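Side-chain contacts in migration inhibitory factor (Trichinella spiralis, PDB 1HFO), which belongs to the macrophage migration inhibitory factor family of small trimeric alpha/beta proteins, named for a cytokine that inhibits macrophage migration: residues 66-69 and 70-73; 88-91 and 92-95. One frame throughout, in Å; residues are numbered along the deposited sequence.

Interaction 1. Residues 66-69 and 70-73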
ATOM      1  N   GLY A  66      -9.845 -17.901   1.681  1.00 30.33           N
ATOM      2  CA  GLY A  66      -8.614 -18.515   2.144  1.00 30.48           C
ATOM      3  C   GLY A  66      -7.990 -17.777   3.305  1.00 32.17           C
ATOM      4  O   GLY A  66      -7.086 -18.296   3.965  1.00 30.92           O
ATOM      5  N   ILE A  67      -8.463 -16.560   3.558  1.00 31.21           N
ATOM      6  CA  ILE A  67      -7.944 -15.753   4.654  1.00 31.07           C
ATOM      7  C   ILE A  67      -9.053 -15.480   5.658  1.00 33.33           C
ATOM      8  O   ILE A  67     -10.141 -15.020   5.296  1.00 33.66           O
ATOM      9  CB  ILE A  67      -7.365 -14.403   4.144  1.00 32.40           C
ATOM     10  CG1 ILE A  67      -6.042 -14.653   3.412  1.00 35.33           C
ATOM     11  CG2 ILE A  67      -7.152 -13.436   5.309  1.00 29.74           C
ATOM     12  CD1 ILE A  67      -5.384 -13.395   2.876  1.00 33.64           C
ATOM     13  N   GLU A  68      -8.769 -15.782   6.919  1.00 33.61           N
ATOM     14  CA  GLU A  68      -9.716 -15.577   7.998  1.00 34.61           C
ATOM     15  C   GLU A  68      -9.000 -15.877   9.300  1.00 35.67           C
ATOM     16  O   GLU A  68      -7.981 -16.565   9.309  1.00 33.93           O
ATOM     17  CB  GLU A  68     -10.931 -16.501   7.848  1.00 34.30           C
ATOM     18  CG  GLU A  68     -10.608 -17.983   7.954  1.00 39.84           C
ATOM     19  CD  GLU A  68     -11.851 -18.855   7.960  1.00 44.88           C
ATOM     20  OE1 GLU A  68     -12.728 -18.628   8.822  1.00 49.25           O
ATOM     21  OE2 GLU A  68     -11.952 -19.771   7.113  1.00 47.89           O
ATOM     22  N   PRO A  69      -9.519 -15.349  10.419  1.00 38.48           N
ATOM     23  CA  PRO A  69      -8.941 -15.548  11.749  1.00 40.12           C
ATOM     24  C   PRO A  69      -8.479 -16.977  12.040  1.00 39.49           C
ATOM     25  O   PRO A  69      -7.363 -17.186  12.509  1.00 41.36           O
ATOM     26  CB  PRO A  69     -10.072 -15.108  12.672  1.00 40.08           C
ATOM     27  CG  PRO A  69     -10.651 -13.950  11.911  1.00 41.38           C
ATOM     28  CD  PRO A  69     -10.730 -14.508  10.499  1.00 40.68           C
ATOM     29  N   SER A  70      -9.333 -17.952  11.744  1.00 41.06           N
ATOM     30  CA  SER A  70      -9.022 -19.353  12.010  1.00 41.84           C
ATOM     31  C   SER A  70      -7.958 -19.942  11.091  1.00 41.87           C
ATOM     32  O   SER A  70      -7.747 -21.156  11.091  1.00 44.76           O
ATOM     33  CB  SER A  70     -10.291 -20.209  11.911  1.00 44.97           C
ATOM     34  OG  SER A  70     -10.633 -20.481  10.562  1.00 49.95           O
ATOM     35  N   ARG A  71      -7.290 -19.096  10.312  1.00 39.04           N
ATOM     36  CA  ARG A  71      -6.258 -19.581   9.406  1.00 34.69           C
ATOM     37  C   ARG A  71      -5.015 -18.720   9.334  1.00 30.25           C
ATOM     38  O   ARG A  71      -3.956 -19.186   8.918  1.00 28.52           O
ATOM     39  CB  ARG A  71      -6.831 -19.739   8.001  1.00 35.60           C
ATOM     40  CG  ARG A  71      -7.751 -20.929   7.860  1.00 38.21           C
ATOM     41  CD  ARG A  71      -8.126 -21.156   6.422  1.00 42.09           C
ATOM     42  NE  ARG A  71      -6.952 -21.228   5.552  1.00 47.25           N
ATOM     43  CZ  ARG A  71      -7.020 -21.474   4.247  1.00 49.55           C
ATOM     44  NH1 ARG A  71      -8.201 -21.671   3.678  1.00 51.41           N
ATOM     45  NH2 ARG A  71      -5.919 -21.513   3.508  1.00 50.85           N
ATOM     46  N   ASN A  72      -5.141 -17.461   9.734  1.00 29.02           N
ATOM     47  CA  ASN A  72      -4.022 -16.538   9.660  1.00 28.08           C
ATOM     48  C   ASN A  72      -2.800 -16.909  10.475  1.00 27.24           C
ATOM     49  O   ASN A  72      -1.693 -16.511  10.132  1.00 26.87           O
ATOM     50  CB  ASN A  72      -4.486 -15.120  10.007  1.00 25.96           C
ATOM     51  CG  ASN A  72      -5.486 -14.581   8.988  1.00 24.91           C
ATOM     52  OD1 ASN A  72      -5.433 -14.961   7.816  1.00 27.30           O
ATOM     53  ND2 ASN A  72      -6.392 -13.699   9.421  1.00 24.26           N
ATOM     54  N   ARG A  73      -2.988 -17.654  11.556  1.00 28.84           N
ATOM     55  CA  ARG A  73      -1.846 -18.050  12.368  1.00 29.95           C
ATOM     56  C   ARG A  73      -0.933 -18.974  11.562  1.00 27.92           C
ATOM     57  O   ARG A  73       0.282 -18.798  11.546  1.00 31.79           O
ATOM     58  CB  ARG A  73      -2.333 -18.749  13.632  1.00 35.08           C
ATOM     59  CG  ARG A  73      -1.270 -18.949  14.692  1.00 41.39           C
ATOM     60  CD  ARG A  73      -1.860 -18.701  16.072  1.00 45.31           C
ATOM     61  NE  ARG A  73      -2.056 -17.275  16.327  1.00 49.84           N
ATOM     62  CZ  ARG A  73      -2.783 -16.784  17.327  1.00 52.07           C
ATOM     63  NH1 ARG A  73      -3.394 -17.605  18.173  1.00 54.35           N
ATOM     64  NH2 ARG A  73      -2.885 -15.470  17.493  1.00 54.04           N
TER
HETATM   65  O   HOH W   1     -11.984 -17.361  11.060  1.00 47.47           O
HETATM   66  O   HOH W   2      -5.605 -19.045  12.883  1.00 29.49           O
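E68 O takes two backbone hydrogen bonds from the first turn of helix 69-87, one from R71 N at 2.8 Å and one from N72 N at 3.0 Å. One oxygen serves both amides: the i to i+3 bond closes a turn close to type I, with P69 and S70 at its corners, and the i to i+4 bond begins the helix entered after strand 57-63. Two waters extend this polar network. Water 1 donates to E68 OE1 at 2.7 Å and accepts from S70 N; water 2 bridges P69 O, to which it donates, and R73 N. The guanidinium of R71 makes a different kind of contact: its chain bends at chi3 (52°) and brings one face over G66 O, which stands 3.2 Å above the plane close to its centre, while the same oxygen accepts a hydrogen bond from H75. The charged ends of E68 and R71 stay apart, OE2 to NH1 being 5.4 Å, and their aliphatic parts meet instead, CG to CG at 4.1 Å. On the buried side, I67 CG2 touches N72 OD1 at 3.4 Å, the two side chains crossing at about a right angle; both also pack on F98 of strand 94-100. N72 ND2 donates to D104 O of the second subunit, and R73 forms a salt bridge with the C-terminal F113 of that subunit. The first amides of the helix are thus satisfied by a loop carbonyl and by water, while the positive guanidinium over G66 O probably polarises that carbonyl.

Interaction 2. Residues 88-91 and 92-95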
ATOM      1  N   GLY A  88      16.556 -12.890   5.021  1.00 26.53           N
ATOM      2  CA  GLY A  88      17.357 -12.808   6.231  1.00 28.22           C
ATOM      3  C   GLY A  88      16.835 -11.842   7.279  1.00 31.90           C
ATOM      4  O   GLY A  88      17.534 -11.532   8.245  1.00 31.61           O
ATOM      5  N   ILE A  89      15.600 -11.384   7.109  1.00 27.02           N
ATOM      6  CA  ILE A  89      15.014 -10.437   8.063  1.00 28.00           C
ATOM      7  C   ILE A  89      14.460 -11.149   9.295  1.00 24.67           C
ATOM      8  O   ILE A  89      13.765 -12.158   9.183  1.00 25.08           O
ATOM      9  CB  ILE A  89      13.858  -9.625   7.417  1.00 24.83           C
ATOM     10  CG1 ILE A  89      14.331  -8.930   6.139  1.00 27.15           C
ATOM     11  CG2 ILE A  89      13.357  -8.568   8.400  1.00 24.79           C
ATOM     12  CD1 ILE A  89      13.202  -8.171   5.409  1.00 25.03           C
ATOM     13  N   PRO A  90      14.769 -10.633  10.502  1.00 27.56           N
ATOM     14  CA  PRO A  90      14.286 -11.235  11.746  1.00 27.05           C
ATOM     15  C   PRO A  90      12.757 -11.247  11.793  1.00 27.84           C
ATOM     16  O   PRO A  90      12.114 -10.270  11.416  1.00 27.50           O
ATOM     17  CB  PRO A  90      14.874 -10.327  12.827  1.00 29.36           C
ATOM     18  CG  PRO A  90      16.106  -9.770  12.187  1.00 28.86           C
ATOM     19  CD  PRO A  90      15.674  -9.501  10.773  1.00 28.93           C
ATOM     20  N   LYS A  91      12.188 -12.345  12.274  1.00 27.23           N
ATOM     21  CA  LYS A  91      10.740 -12.481  12.355  1.00 29.81           C
ATOM     22  C   LYS A  91      10.050 -11.451  13.244  1.00 32.12           C
ATOM     23  O   LYS A  91       8.867 -11.167  13.051  1.00 30.77           O
ATOM     24  CB  LYS A  91      10.375 -13.888  12.813  1.00 24.56           C
ATOM     25  CG  LYS A  91      10.901 -14.966  11.894  1.00 28.73           C
ATOM     26  CD  LYS A  91      10.420 -16.325  12.325  1.00 31.18           C
ATOM     27  CE  LYS A  91      10.928 -17.405  11.381  1.00 31.19           C
ATOM     28  NZ  LYS A  91      10.510 -18.741  11.876  1.00 34.12           N
ATOM     29  N   ASN A  92      10.766 -10.896  14.221  1.00 29.58           N
ATOM     30  CA  ASN A  92      10.157  -9.882  15.076  1.00 29.03           C
ATOM     31  C   ASN A  92      10.303  -8.483  14.497  1.00 28.61           C
ATOM     32  O   ASN A  92       9.989  -7.499  15.170  1.00 29.87           O
ATOM     33  CB  ASN A  92      10.733  -9.910  16.506  1.00 31.50           C
ATOM     34  CG  ASN A  92      12.251  -9.763  16.557  1.00 30.92           C
ATOM     35  OD1 ASN A  92      12.900  -9.313  15.612  1.00 29.63           O
ATOM     36  ND2 ASN A  92      12.824 -10.135  17.700  1.00 35.40           N
ATOM     37  N   ARG A  93      10.778  -8.394  13.251  1.00 26.84           N
ATOM     38  CA  ARG A  93      10.936  -7.115  12.580  1.00 23.61           C
ATOM     39  C   ARG A  93      10.145  -7.090  11.280  1.00 18.20           C
ATOM     40  O   ARG A  93      10.530  -6.431  10.330  1.00 19.42           O
ATOM     41  CB  ARG A  93      12.401  -6.810  12.298  1.00 23.59           C
ATOM     42  CG  ARG A  93      13.194  -6.536  13.580  1.00 26.13           C
ATOM     43  CD  ARG A  93      14.627  -6.172  13.272  1.00 25.64           C
ATOM     44  NE  ARG A  93      14.770  -4.859  12.662  1.00 26.94           N
ATOM     45  CZ  ARG A  93      14.498  -3.710  13.274  1.00 27.74           C
ATOM     46  NH1 ARG A  93      14.059  -3.711  14.534  1.00 25.90           N
ATOM     47  NH2 ARG A  93      14.671  -2.560  12.630  1.00 24.22           N
ATOM     48  N   MET A  94       9.038  -7.823  11.273  1.00 23.75           N
ATOM     49  CA  MET A  94       8.155  -7.873  10.105  1.00 24.09           C
ATOM     50  C   MET A  94       6.688  -7.952  10.498  1.00 20.76           C
ATOM     51  O   MET A  94       6.310  -8.644  11.443  1.00 19.73           O
ATOM     52  CB  MET A  94       8.479  -9.083   9.224  1.00 25.20           C
ATOM     53  CG  MET A  94       9.808  -9.010   8.527  1.00 22.37           C
ATOM     54  SD  MET A  94       9.966 -10.375   7.355  1.00 23.07           S
ATOM     55  CE  MET A  94      10.162 -11.742   8.445  1.00 27.15           C
ATOM     56  N   TYR A  95       5.850  -7.226   9.757  1.00 18.37           N
ATOM     57  CA  TYR A  95       4.419  -7.268   9.986  1.00 18.43           C
ATOM     58  C   TYR A  95       3.772  -7.662   8.672  1.00 17.58           C
ATOM     59  O   TYR A  95       4.214  -7.222   7.615  1.00 19.79           O
ATOM     60  CB  TYR A  95       3.858  -5.893  10.337  1.00 21.82           C
ATOM     61  CG  TYR A  95       4.016  -5.468  11.767  1.00 22.53           C
ATOM     62  CD1 TYR A  95       3.576  -6.277  12.811  1.00 24.98           C
ATOM     63  CD2 TYR A  95       4.546  -4.220  12.071  1.00 23.64           C
ATOM     64  CE1 TYR A  95       3.665  -5.838  14.142  1.00 30.25           C
ATOM     65  CE2 TYR A  95       4.637  -3.773  13.391  1.00 24.62           C
ATOM     66  CZ  TYR A  95       4.196  -4.585  14.415  1.00 25.72           C
ATOM     67  OH  TYR A  95       4.294  -4.133  15.719  1.00 31.46           O
TER
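N92 turns its side chain back over P90, its OD1 coming 3.6 Å from P90 CB. The chi1 of 56° places CG between the backbone N and the carbonyl carbon, which brings the amide oxygen to the proline ring. The N92 carbonyl, in turn, accepts a hydrogen bond from W108 NE1 of the second subunit. At R93 the backbone closes the turn: R93 N donates to P90 O at 2.9 Å with an N-H...O angle of 153°. This i to i+3 bond, with helical angles at K91 and near-bridge angles at N92, defines a type I beta turn that leads the chain from helix 69-87 into strand 94-100, within the beta-alpha-beta unit that begins with strand 57-63. The R93 side chain runs alongside the proline ring, pointing the same way, with CD 4.0 Å from P90 CG. Beyond CD it bends, and the guanidinium is gripped by backbone carbonyls: NE by P55, NH1 by F49 and NH2 by N54, so its rotation is fixed by three hydrogen bonds. M94, the first strand residue, faces inward and crosses I89 obliquely. M94 CG lies 3.6 Å from I89 CG2, and M94 SD is 4.0 Å from I89 CB. The bend at chi3 (-71°) carries M94 CE to I89 O, 3.7 Å, and P90 O, 3.8 Å. Both I89 and M94 are buried: M94 packs on F80 and L83 of helix 69-87, and the two residues both touch A57 of strand 57-63.

From the N terminus, the chain passes through strand 57-63 before reaching interaction 1, which closes the loop leading into helix 69-87. The helix then carries the chain to interaction 2, where the turn after its C-terminal end delivers it into strand 94-100. The two contacts lie in series, neither nested nor crossing, with centres about 20 Å apart and nearest atoms about 10 Å apart. Together they bracket the helix that connects two neighbouring parallel strands of the sheet, the first contact also packing on strand 94-100 and the second on strand 57-63. Both reach the second subunit, so each end of this crossover borders the interface.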